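Local coordinates for protein putative xanthine dehydrogenase YAGS fad-binding subunit (Escherichia coli, PDB 5G5G) that probably oxidises aldehydes to carboxylic acids as the molybdenum-binding subunit of a periplasmic aldehyde oxidase, holding a dioxothiomolybdenum ion and pterin cytosine dinucleotide, at residues Q423-G427 / E428-G432; A197-G201 / N202-L206; L15-G19 / R20-R24; P356-M359 / A360-A364. All coordinates share one frame; numbering follows the deposited sequence.

Interaction 1 of 4, residues Q423-G427 / E428-G432; sequences QVRDG and EWLVG
The tight beta hairpin at Arg-425 and Leu-430, at the edge of a mixed sheet, reverses through a type II' turn from Asp-426 to Trp-429, with Gly-427 taking the positive phi (63°) this turn requires. Asp-426 and Trp-429 form the hydrogen-bonded pair that closes it: Asp-426 N reaches Trp-429 O at 2.8 Å, while Trp-429 N meets Asp-426 O at 3.1 Å from above the carbonyl plane. Two residues further out, beyond the non-hydrogen-bonded pair Arg-425 and Leu-430, Val-431 N bonds Val-424 O at 2.9 Å, and a water links Val-424 N to Val-431 O. The turn also has a side-chain fastening. Bent at chi2 and chi3, the Arg-425 chain curls over the loop and puts NE 3.1 Å from Gly-427 O, nearly straight (172°) and in the planes of both guanidinium and carbonyl. Glu-428 O lies over one guanidinium face, and Arg-425 CD rests 3.6 Å from Leu-430 CD2. Elsewhere, Asp-426 makes a salt bridge to Arg-605, and Glu-428 OE2 bonds a polar side chain of another protein chain. The Trp-429 ring, edge-to-face with His-596, turns its own edge to the turn, with CD1 3.5 Å from Asp-426 O.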
loop_
_atom_site.group_PDB
_atom_site.type_symbol
_atom_site.label_atom_id
_atom_site.label_comp_id
_atom_site.label_asym_id
_atom_site.label_seq_id
_atom_site.Cartn_x
_atom_site.Cartn_y
_atom_site.Cartn_z
ATOM N N GLN C 423 18.388 -23.767 14.936
ATOM C CA GLN C 423 19.571 -23.882 15.769
ATOM C C GLN C 423 20.353 -22.607 15.914
ATOM O O GLN C 423 21.364 -22.607 16.613
ATOM C CB GLN C 423 20.520 -24.962 15.202
ATOM C CG GLN C 423 19.824 -26.270 14.887
ATOM C CD GLN C 423 19.163 -26.854 16.100
ATOM O OE1 GLN C 423 19.799 -27.034 17.134
ATOM N NE2 GLN C 423 17.891 -27.121 16.003
ATOM N N VAL C 424 19.876 -21.511 15.316
ATOM C CA VAL C 424 20.607 -20.266 15.334
ATOM C C VAL C 424 19.832 -19.137 16.024
ATOM O O VAL C 424 18.734 -18.801 15.611
ATOM C CB VAL C 424 21.009 -19.854 13.908
ATOM C CG1 VAL C 424 21.808 -18.571 13.957
ATOM C CG2 VAL C 424 21.776 -20.968 13.228
ATOM N N ARG C 425 20.417 -18.542 17.064
ATOM C CA ARG C 425 19.762 -17.435 17.762
ATOM C C ARG C 425 20.605 -16.183 17.664
ATOM O O ARG C 425 21.827 -16.260 17.597
ATOM C CB ARG C 425 19.545 -17.763 19.224
ATOM C CG ARG C 425 18.590 -18.916 19.498
ATOM C CD ARG C 425 17.172 -18.403 19.560
ATOM N NE ARG C 425 16.879 -17.693 20.825
ATOM C CZ ARG C 425 16.178 -18.195 21.845
ATOM N NH1 ARG C 425 15.635 -19.431 21.798
ATOM N NH2 ARG C 425 16.022 -17.442 22.930
ATOM N N ASP C 426 19.932 -15.041 17.633
ATOM C CA ASP C 426 20.538 -13.752 17.853
ATOM C C ASP C 426 19.711 -13.120 18.959
ATOM O O ASP C 426 18.663 -12.559 18.694
ATOM C CB ASP C 426 20.512 -12.927 16.584
ATOM C CG ASP C 426 21.003 -11.512 16.800
ATOM O OD1 ASP C 426 21.581 -11.226 17.870
ATOM O OD2 ASP C 426 20.810 -10.688 15.894
ATOM N N GLY C 427 20.182 -13.255 20.210
ATOM C CA GLY C 427 19.381 -12.837 21.346
ATOM C C GLY C 427 18.101 -13.670 21.406
ATOM O O GLY C 427 18.162 -14.908 21.327
ATOM N N GLU C 428 16.955 -12.996 21.473
ATOM C CA GLU C 428 15.677 -13.708 21.561
ATOM C C GLU C 428 15.165 -14.117 20.147
ATOM O O GLU C 428 14.152 -14.782 20.059
ATOM C CB GLU C 428 14.599 -12.863 22.296
ATOM C CG GLU C 428 13.874 -13.642 23.404
ATOM C CD GLU C 428 12.850 -12.846 24.261
ATOM O OE1 GLU C 428 12.840 -11.592 24.254
ATOM O OE2 GLU C 428 12.042 -13.499 24.963
ATOM N N TRP C 429 15.871 -13.745 19.080
ATOM C CA TRP C 429 15.433 -14.015 17.702
ATOM C C TRP C 429 16.018 -15.346 17.191
ATOM O O TRP C 429 17.227 -15.594 17.357
ATOM C CB TRP C 429 15.887 -12.899 16.770
ATOM C CG TRP C 429 15.272 -11.602 17.162
ATOM C CD1 TRP C 429 15.768 -10.677 18.080
ATOM C CD2 TRP C 429 14.011 -11.110 16.738
ATOM N NE1 TRP C 429 14.895 -9.619 18.200
ATOM C CE2 TRP C 429 13.805 -9.858 17.395
ATOM C CE3 TRP C 429 13.042 -11.586 15.853
ATOM C CZ2 TRP C 429 12.639 -9.098 17.214
ATOM C CZ3 TRP C 429 11.898 -10.841 15.674
ATOM C CH2 TRP C 429 11.706 -9.595 16.333
ATOM N N LEU C 430 15.156 -16.193 16.617
ATOM C CA LEU C 430 15.590 -17.345 15.809
ATOM C C LEU C 430 15.892 -16.820 14.424
ATOM O O LEU C 430 15.061 -16.116 13.828
ATOM C CB LEU C 430 14.506 -18.411 15.725
ATOM C CG LEU C 430 14.184 -19.126 17.030
ATOM C CD1 LEU C 430 12.738 -19.628 17.081
ATOM C CD2 LEU C 430 15.167 -20.262 17.242
ATOM N N VAL C 431 17.088 -17.112 13.924
ATOM C CA VAL C 431 17.513 -16.660 12.597
ATOM C C VAL C 431 17.481 -17.788 11.593
ATOM O O VAL C 431 17.887 -18.940 11.896
ATOM C CB VAL C 431 18.927 -16.106 12.657
ATOM C CG1 VAL C 431 19.376 -15.651 11.298
ATOM C CG2 VAL C 431 18.965 -14.933 13.663
ATOM N N GLY C 432 17.004 -17.471 10.405
ATOM C CA GLY C 432 16.937 -18.430 9.318
ATOM C C GLY C 432 17.277 -17.817 7.986
ATOM O O GLY C 432 17.117 -16.606 7.781
HETATM O O HOH W 1 17.421 -21.010 13.883
#

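Interaction 2 of 4, residues A197-G201 / N202-L206; sequences AVWDG and NKLTL
Strands 194-200 and 203-208 run antiparallel, the axes of segments 197-200 and 203-206 at 160° and approaching to 4.8 Å, and form a beta hairpin whose two-residue loop, Gly-201 and Asn-202, is a type II' turn. Two hydrogen-bonded pairs, Val-198 with Thr-205 and Asp-200 with Lys-203, tie the backbones with four bonds. Thr-205 N to Val-198 O is 2.8 Å long and almost straight, whereas Lys-203 N approaches Asp-200 O from above the carbonyl plane, as the tight turn bends the chain there. Between these pairs, Trp-199 and Leu-204 sit opposite each other on one face of the sheet and carry the main side-chain contact. Leu-204 CB stands 3.8 Å from the centroid of the six-membered ring of Trp-199, only 6° off its normal, a CH-pi contact. With CG anti to the backbone N (chi1 167°), Leu-204 also brings CD1 over the same face of the indole, at its pyrrole side, 3.7 Å from Trp-199 NE1. That N-H itself bonds Ala-256 O in helix 250-262, which, with helix 213-224, packs on this face. Along the same side, Ala-197 CB touches both Leu-204 CD1 and Leu-206 CD1. On the reverse face, a water joins the strands, 3.2 Å from Val-198 O and 2.7 Å from Thr-205 OG1.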
loop_
_atom_site.group_PDB
_atom_site.type_symbol
_atom_site.label_atom_id
_atom_site.label_comp_id
_atom_site.label_asym_id
_atom_site.label_seq_id
_atom_site.Cartn_x
_atom_site.Cartn_y
_atom_site.Cartn_z
ATOM N N ALA C 197 -13.343 14.682 -16.306
ATOM C CA ALA C 197 -13.878 14.733 -17.679
ATOM C C ALA C 197 -14.306 16.118 -18.051
ATOM O O ALA C 197 -14.923 16.801 -17.242
ATOM C CB ALA C 197 -15.028 13.789 -17.835
ATOM N N VAL C 198 -14.043 16.509 -19.289
ATOM C CA VAL C 198 -14.566 17.735 -19.920
ATOM C C VAL C 198 -15.083 17.320 -21.291
ATOM O O VAL C 198 -14.340 16.681 -22.105
ATOM C CB VAL C 198 -13.461 18.816 -20.158
ATOM C CG1 VAL C 198 -13.942 20.039 -20.929
ATOM C CG2 VAL C 198 -12.834 19.257 -18.870
ATOM N N TRP C 199 -16.321 17.698 -21.572
ATOM C CA TRP C 199 -16.868 17.595 -22.945
ATOM C C TRP C 199 -16.867 18.939 -23.645
ATOM O O TRP C 199 -17.181 19.963 -23.030
ATOM C CB TRP C 199 -18.278 17.046 -22.966
ATOM C CG TRP C 199 -18.445 15.647 -22.471
ATOM C CD1 TRP C 199 -18.475 15.253 -21.162
ATOM C CD2 TRP C 199 -18.575 14.457 -23.247
ATOM N NE1 TRP C 199 -18.606 13.884 -21.083
ATOM C CE2 TRP C 199 -18.720 13.384 -22.349
ATOM C CE3 TRP C 199 -18.644 14.191 -24.633
ATOM C CZ2 TRP C 199 -18.864 12.080 -22.776
ATOM C CZ3 TRP C 199 -18.776 12.889 -25.045
ATOM C CH2 TRP C 199 -18.900 11.857 -24.136
ATOM N N ASP C 200 -16.540 18.914 -24.948
ATOM C CA ASP C 200 -16.706 20.064 -25.804
ATOM C C ASP C 200 -17.541 19.548 -26.960
ATOM O O ASP C 200 -17.051 18.818 -27.834
ATOM C CB ASP C 200 -15.367 20.625 -26.256
ATOM C CG ASP C 200 -15.518 21.875 -27.161
ATOM O OD1 ASP C 200 -16.607 22.522 -27.197
ATOM O OD2 ASP C 200 -14.520 22.220 -27.830
ATOM N N GLY C 201 -18.834 19.842 -26.901
ATOM C CA GLY C 201 -19.782 19.169 -27.761
ATOM C C GLY C 201 -19.659 17.668 -27.591
ATOM O O GLY C 201 -19.683 17.152 -26.462
ATOM N N ASN C 202 -19.486 16.952 -28.692
ATOM C CA ASN C 202 -19.372 15.501 -28.603
ATOM C C ASN C 202 -17.916 14.975 -28.421
ATOM O O ASN C 202 -17.696 13.785 -28.549
ATOM C CB ASN C 202 -20.074 14.832 -29.787
ATOM C CG ASN C 202 -21.579 15.125 -29.830
ATOM O OD1 ASN C 202 -22.211 15.523 -28.823
ATOM N ND2 ASN C 202 -22.171 14.947 -31.017
ATOM N N LYS C 203 -16.948 15.859 -28.190
ATOM C CA LYS C 203 -15.561 15.455 -27.918
ATOM C C LYS C 203 -15.343 15.381 -26.396
ATOM O O LYS C 203 -15.662 16.295 -25.716
ATOM C CB LYS C 203 -14.569 16.488 -28.483
ATOM C CG LYS C 203 -14.722 16.823 -29.964
ATOM C CD LYS C 203 -14.473 15.623 -30.836
ATOM C CE LYS C 203 -14.824 15.925 -32.283
ATOM N NZ LYS C 203 -13.564 16.181 -32.995
ATOM N N LEU C 204 -14.748 14.309 -25.915
ATOM C CA LEU C 204 -14.470 14.104 -24.480
ATOM C C LEU C 204 -12.972 14.146 -24.264
ATOM O O LEU C 204 -12.234 13.476 -25.007
ATOM C CB LEU C 204 -14.993 12.736 -24.106
ATOM C CG LEU C 204 -14.593 12.132 -22.764
ATOM C CD1 LEU C 204 -15.095 12.965 -21.583
ATOM C CD2 LEU C 204 -15.078 10.718 -22.625
ATOM N N THR C 205 -12.513 14.874 -23.251
ATOM C CA THR C 205 -11.161 14.724 -22.769
ATOM C C THR C 205 -11.223 14.198 -21.359
ATOM O O THR C 205 -12.001 14.709 -20.550
ATOM C CB THR C 205 -10.391 16.080 -22.816
ATOM O OG1 THR C 205 -10.496 16.590 -24.161
ATOM C CG2 THR C 205 -8.930 15.903 -22.459
ATOM N N LEU C 206 -10.468 13.132 -21.075
ATOM C CA LEU C 206 -10.435 12.509 -19.753
ATOM C C LEU C 206 -9.003 12.531 -19.263
ATOM O O LEU C 206 -8.116 11.916 -19.893
ATOM C CB LEU C 206 -10.936 11.064 -19.801
ATOM C CG LEU C 206 -11.205 10.472 -18.409
ATOM C CD1 LEU C 206 -12.617 10.835 -17.919
ATOM C CD2 LEU C 206 -11.029 8.978 -18.359
HETATM O O HOH W 2 -12.877 17.831 -24.655
#

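Interaction 3 of 4, residues L15-G19 / R20-R24; sequences LKVVG and RPHDR
A type II beta turn from Val-17 to Arg-20 folds this irregular N-terminal loop back on itself beside the pterin site, with Gly-19 about 7 Å from the bound pterin cytosine dinucleotide. Gly-19 occupies the third position, where its positive phi (86°) is readily accommodated. The bond that closes the turn, Arg-20 N to Val-17 O, is weak at 3.4 Å, and a stronger bond across the turn comes from a side chain. Arg-20 runs extended from CG to NE, back across the turn, and presents the guanidinium edge to Leu-15 O. NE donates over 2.8 Å at 159°, lying in the carbonyl plane, and NH2 adds a weak second bond to the same oxygen. A water held 2.8 Å from Arg-20 NH2 also donates weakly to Leu-15 O, so this one carbonyl collects three contacts. After Arg-20, Pro-21 centres an inverse gamma turn that brings His-22 round towards Val-17; the two side chains cross at about a right angle. Val-17 CG1 touches His-22 NE2 at 3.9 Å, and Val-17 O lies at the edge of the imidazole, near CD2. Helix 472-484 anchors the loop from outside: the Glu-482 carboxylate accepts bonds from the backbone N of Lys-16, Val-17 and Val-18, and Gln-478 NE2 donates to Val-17 O. Further along, Arg-24 NE pairs with an acidic side chain of another protein chain. A second water completes the local link, 2.7 Å from Lys-16 O and 2.8 Å from His-22 NE2.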
loop_
_atom_site.group_PDB
_atom_site.type_symbol
_atom_site.label_atom_id
_atom_site.label_comp_id
_atom_site.label_asym_id
_atom_site.label_seq_id
_atom_site.Cartn_x
_atom_site.Cartn_y
_atom_site.Cartn_z
ATOM N N LEU C 15 26.316 2.085 -25.562
ATOM C CA LEU C 15 26.028 2.256 -24.146
ATOM C C LEU C 15 26.659 3.509 -23.554
ATOM O O LEU C 15 27.084 3.517 -22.405
ATOM C CB LEU C 15 26.430 1.003 -23.336
ATOM C CG LEU C 15 25.727 -0.277 -23.824
ATOM C CD1 LEU C 15 26.335 -1.475 -23.109
ATOM C CD2 LEU C 15 24.259 -0.212 -23.548
ATOM N N LYS C 16 26.622 4.598 -24.318
ATOM C CA LYS C 16 27.046 5.921 -23.782
ATOM C C LYS C 16 26.035 6.541 -22.858
ATOM O O LYS C 16 26.412 7.376 -22.030
ATOM C CB LYS C 16 27.334 6.906 -24.915
ATOM C CG LYS C 16 28.466 6.478 -25.810
ATOM C CD LYS C 16 28.617 7.413 -27.018
ATOM C CE LYS C 16 29.804 7.003 -27.861
ATOM N NZ LYS C 16 29.914 7.841 -29.068
ATOM N N VAL C 17 24.787 6.154 -23.006
ATOM C CA VAL C 17 23.664 6.707 -22.244
ATOM C C VAL C 17 22.742 5.615 -21.733
ATOM O O VAL C 17 22.411 5.574 -20.563
ATOM C CB VAL C 17 22.848 7.751 -23.038
ATOM C CG1 VAL C 17 21.977 8.555 -22.056
ATOM C CG2 VAL C 17 23.738 8.685 -23.837
ATOM N N VAL C 18 22.299 4.734 -22.616
ATOM C CA VAL C 18 21.609 3.514 -22.230
ATOM C C VAL C 18 22.562 2.655 -21.395
ATOM O O VAL C 18 23.771 2.569 -21.688
ATOM C CB VAL C 18 21.113 2.727 -23.476
ATOM C CG1 VAL C 18 20.582 1.342 -23.091
ATOM C CG2 VAL C 18 20.064 3.540 -24.235
ATOM N N GLY C 19 21.982 2.025 -20.368
ATOM C CA GLY C 19 22.690 1.157 -19.459
ATOM C C GLY C 19 23.346 1.877 -18.291
ATOM O O GLY C 19 23.939 1.199 -17.422
ATOM N N ARG C 20 23.181 3.198 -18.211
ATOM C CA ARG C 20 23.837 4.028 -17.218
ATOM C C ARG C 20 22.805 4.463 -16.194
ATOM O O ARG C 20 21.637 4.632 -16.525
ATOM C CB ARG C 20 24.528 5.162 -17.883
ATOM C CG ARG C 20 25.757 4.564 -18.617
ATOM C CD ARG C 20 26.694 5.517 -19.117
ATOM N NE ARG C 20 27.663 4.897 -20.041
ATOM C CZ ARG C 20 28.951 4.711 -19.783
ATOM N NH1 ARG C 20 29.440 5.030 -18.584
ATOM N NH2 ARG C 20 29.773 4.239 -20.716
ATOM N N PRO C 21 23.214 4.581 -14.936
ATOM C CA PRO C 21 22.253 4.832 -13.841
ATOM C C PRO C 21 21.878 6.311 -13.695
ATOM O O PRO C 21 22.048 6.965 -12.635
ATOM C CB PRO C 21 23.018 4.309 -12.608
ATOM C CG PRO C 21 24.446 4.555 -12.963
ATOM C CD PRO C 21 24.535 4.260 -14.421
ATOM N N HIS C 22 21.283 6.834 -14.734
ATOM C CA HIS C 22 20.879 8.241 -14.721
ATOM C C HIS C 22 19.737 8.537 -13.729
ATOM O O HIS C 22 18.846 7.705 -13.542
ATOM C CB HIS C 22 20.452 8.618 -16.126
ATOM C CG HIS C 22 21.626 8.921 -16.999
ATOM N ND1 HIS C 22 22.377 10.069 -16.835
ATOM C CD2 HIS C 22 22.200 8.233 -18.015
ATOM C CE1 HIS C 22 23.349 10.089 -17.737
ATOM N NE2 HIS C 22 23.271 8.973 -18.451
ATOM N N ASP C 23 19.783 9.728 -13.138
ATOM C CA ASP C 23 18.658 10.218 -12.332
ATOM C C ASP C 23 17.385 10.250 -13.169
ATOM O O ASP C 23 17.418 10.580 -14.357
ATOM C CB ASP C 23 18.906 11.637 -11.868
ATOM C CG ASP C 23 20.055 11.804 -10.906
ATOM O OD1 ASP C 23 20.623 10.832 -10.427
ATOM O OD2 ASP C 23 20.455 12.999 -10.710
ATOM N N ARG C 24 16.237 9.982 -12.560
ATOM C CA ARG C 24 14.968 10.138 -13.231
ATOM C C ARG C 24 14.722 11.546 -13.695
ATOM O O ARG C 24 14.901 12.521 -12.926
ATOM C CB ARG C 24 13.836 9.853 -12.258
ATOM C CG ARG C 24 13.633 8.477 -12.099
ATOM C CD ARG C 24 12.499 8.284 -11.094
ATOM N NE ARG C 24 12.783 6.987 -10.522
ATOM C CZ ARG C 24 12.101 5.873 -10.697
ATOM N NH1 ARG C 24 11.049 5.823 -11.460
ATOM N NH2 ARG C 24 12.532 4.773 -10.130
HETATM O O HOH W 3 30.119 3.563 -23.429
HETATM O O HOH W 4 25.434 9.161 -20.187
#

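Interaction 4 of 4, residues P356-M359 / A360-A364; sequences PGLM and ALEIA
Over the flat carboxylate of Glu-362, Leu-358 CD2 comes obliquely from above the plane to 3.9 Å from Glu-362 OE2, one turn earlier in the buried alpha helix 354-372. Both oxygens have partners elsewhere in the fold: OE1 takes a salt bridge from Arg-380 NE and a hydrogen bond from Ala-437 N, and OE2 meets Tyr-327 OH. These partners would favour a charged carboxylate in the interior and fix its rotation. Leu-358 and Glu-362 run side by side in the same direction: with Glu-362 CG anti to the carbonyl carbon (chi1 -64°), CG lies 3.7 Å from Leu-358 CD2, and the bend at chi2 (-63°) sets where the carboxylate goes. Three i+4 bonds tie the segments. Leu-361 N bonds Gly-357 O at 2.8 Å and almost straight, Glu-362 N reaches Leu-358 O at 3.0 Å, and Ala-360 N takes Pro-356 O at 3.2 Å with a weak second contact to Gly-357 O. Ile-363 N instead makes a weak i+3 bond to Ala-360 O. The helix begins soon after Ala-348, Met-349, Arg-350 and Pro-352, which line the dioxothiomolybdenum pocket; the Pro-356 side chain is about 10 Å from that ion. Ala-360 packs against strands 285-293 and 174-182, touching Leu-289 and Tyr-180, while Met-359 and Ile-363 pack on helix 698-710. Met-359 O, which accepts from Tyr-717 OH, is covered by the side chain of Ile-363: CG1, anti to the carbonyl carbon (chi1 -59°), carries CD1 along the helix to 3.4 Å from this oxygen.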
loop_
_atom_site.group_PDB
_atom_site.type_symbol
_atom_site.label_atom_id
_atom_site.label_comp_id
_atom_site.label_asym_id
_atom_site.label_seq_id
_atom_site.Cartn_x
_atom_site.Cartn_y
_atom_site.Cartn_z
ATOM N N PRO C 356 1.644 -16.004 -7.113
ATOM C CA PRO C 356 1.133 -17.079 -6.247
ATOM C C PRO C 356 1.614 -18.465 -6.632
ATOM O O PRO C 356 1.822 -19.328 -5.740
ATOM C CB PRO C 356 -0.398 -16.927 -6.347
ATOM C CG PRO C 356 -0.619 -16.306 -7.715
ATOM C CD PRO C 356 0.550 -15.369 -7.895
ATOM N N GLY C 357 1.864 -18.709 -7.913
ATOM C CA GLY C 357 2.364 -20.024 -8.318
ATOM C C GLY C 357 3.699 -20.339 -7.696
ATOM O O GLY C 357 3.916 -21.453 -7.218
ATOM N N LEU C 358 4.630 -19.384 -7.750
ATOM C CA LEU C 358 5.942 -19.559 -7.099
ATOM C C LEU C 358 5.848 -19.518 -5.602
ATOM O O LEU C 358 6.671 -20.143 -4.929
ATOM C CB LEU C 358 6.943 -18.494 -7.602
ATOM C CG LEU C 358 7.293 -18.672 -9.087
ATOM C CD1 LEU C 358 7.885 -17.378 -9.625
ATOM C CD2 LEU C 358 8.307 -19.794 -9.249
ATOM N N MET C 359 4.852 -18.815 -5.056
ATOM C CA MET C 359 4.646 -18.865 -3.586
ATOM C C MET C 359 4.414 -20.327 -3.115
ATOM O O MET C 359 4.873 -20.696 -2.039
ATOM C CB MET C 359 3.492 -17.994 -3.149
ATOM C CG MET C 359 3.841 -16.516 -3.094
ATOM S SD MET C 359 2.453 -15.387 -2.969
ATOM C CE MET C 359 2.159 -15.439 -1.216
ATOM N N ALA C 360 3.769 -21.120 -3.954
ATOM C CA ALA C 360 3.590 -22.558 -3.726
ATOM C C ALA C 360 4.782 -23.402 -4.220
ATOM O O ALA C 360 5.325 -24.186 -3.434
ATOM C CB ALA C 360 2.302 -23.033 -4.355
ATOM N N LEU C 361 5.122 -23.314 -5.513
ATOM C CA LEU C 361 6.116 -24.180 -6.075
ATOM C C LEU C 361 7.456 -24.118 -5.340
ATOM O O LEU C 361 8.109 -25.169 -5.126
ATOM C CB LEU C 361 6.326 -23.885 -7.589
ATOM C CG LEU C 361 7.457 -24.601 -8.289
ATOM C CD1 LEU C 361 7.153 -26.111 -8.274
ATOM C CD2 LEU C 361 7.560 -24.083 -9.708
ATOM N N GLU C 362 7.880 -22.908 -4.969
ATOM C CA GLU C 362 9.213 -22.716 -4.374
ATOM C C GLU C 362 9.305 -23.154 -2.906
ATOM O O GLU C 362 10.387 -23.475 -2.431
ATOM C CB GLU C 362 9.680 -21.264 -4.593
ATOM C CG GLU C 362 9.855 -20.973 -6.071
ATOM C CD GLU C 362 10.945 -21.841 -6.716
ATOM O OE1 GLU C 362 12.101 -21.783 -6.232
ATOM O OE2 GLU C 362 10.654 -22.573 -7.733
ATOM N N ILE C 363 8.164 -23.292 -2.239
ATOM C CA ILE C 363 8.153 -24.050 -0.944
ATOM C C ILE C 363 8.243 -25.543 -1.240
ATOM O O ILE C 363 9.007 -26.242 -0.587
ATOM C CB ILE C 363 6.912 -23.764 -0.054
ATOM C CG1 ILE C 363 6.829 -22.285 0.302
ATOM C CG2 ILE C 363 6.936 -24.634 1.182
ATOM C CD1 ILE C 363 5.578 -21.859 1.082
ATOM N N ALA C 364 7.435 -26.047 -2.171
ATOM C CA ALA C 364 7.426 -27.469 -2.531
ATOM C C ALA C 364 8.806 -27.956 -2.923
ATOM O O ALA C 364 9.255 -29.022 -2.491
ATOM C CB ALA C 364 6.385 -27.785 -3.624
#

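How the interactions relate
Interactions 1 and 2 are two versions of one design, hairpins closed by type II' turns with glycine at the second position, yet they lie on opposite sides of the chain's centre, with centres about 62 Å apart. Their fastenings differ: an arginine bonded to the turn itself in interaction 1, an aromatic ring under a leucine, packed against helices, in interaction 2. Interaction 3, a surface loop without regular structure, relies on side-chain-to-carbonyl bonds and waters. Interaction 4 is the buried one, a single helix with apolar flanks and one glutamate held by outside partners. None touches another; the closest two, interactions 1 and 4, are about 14 Å apart at their nearest atoms.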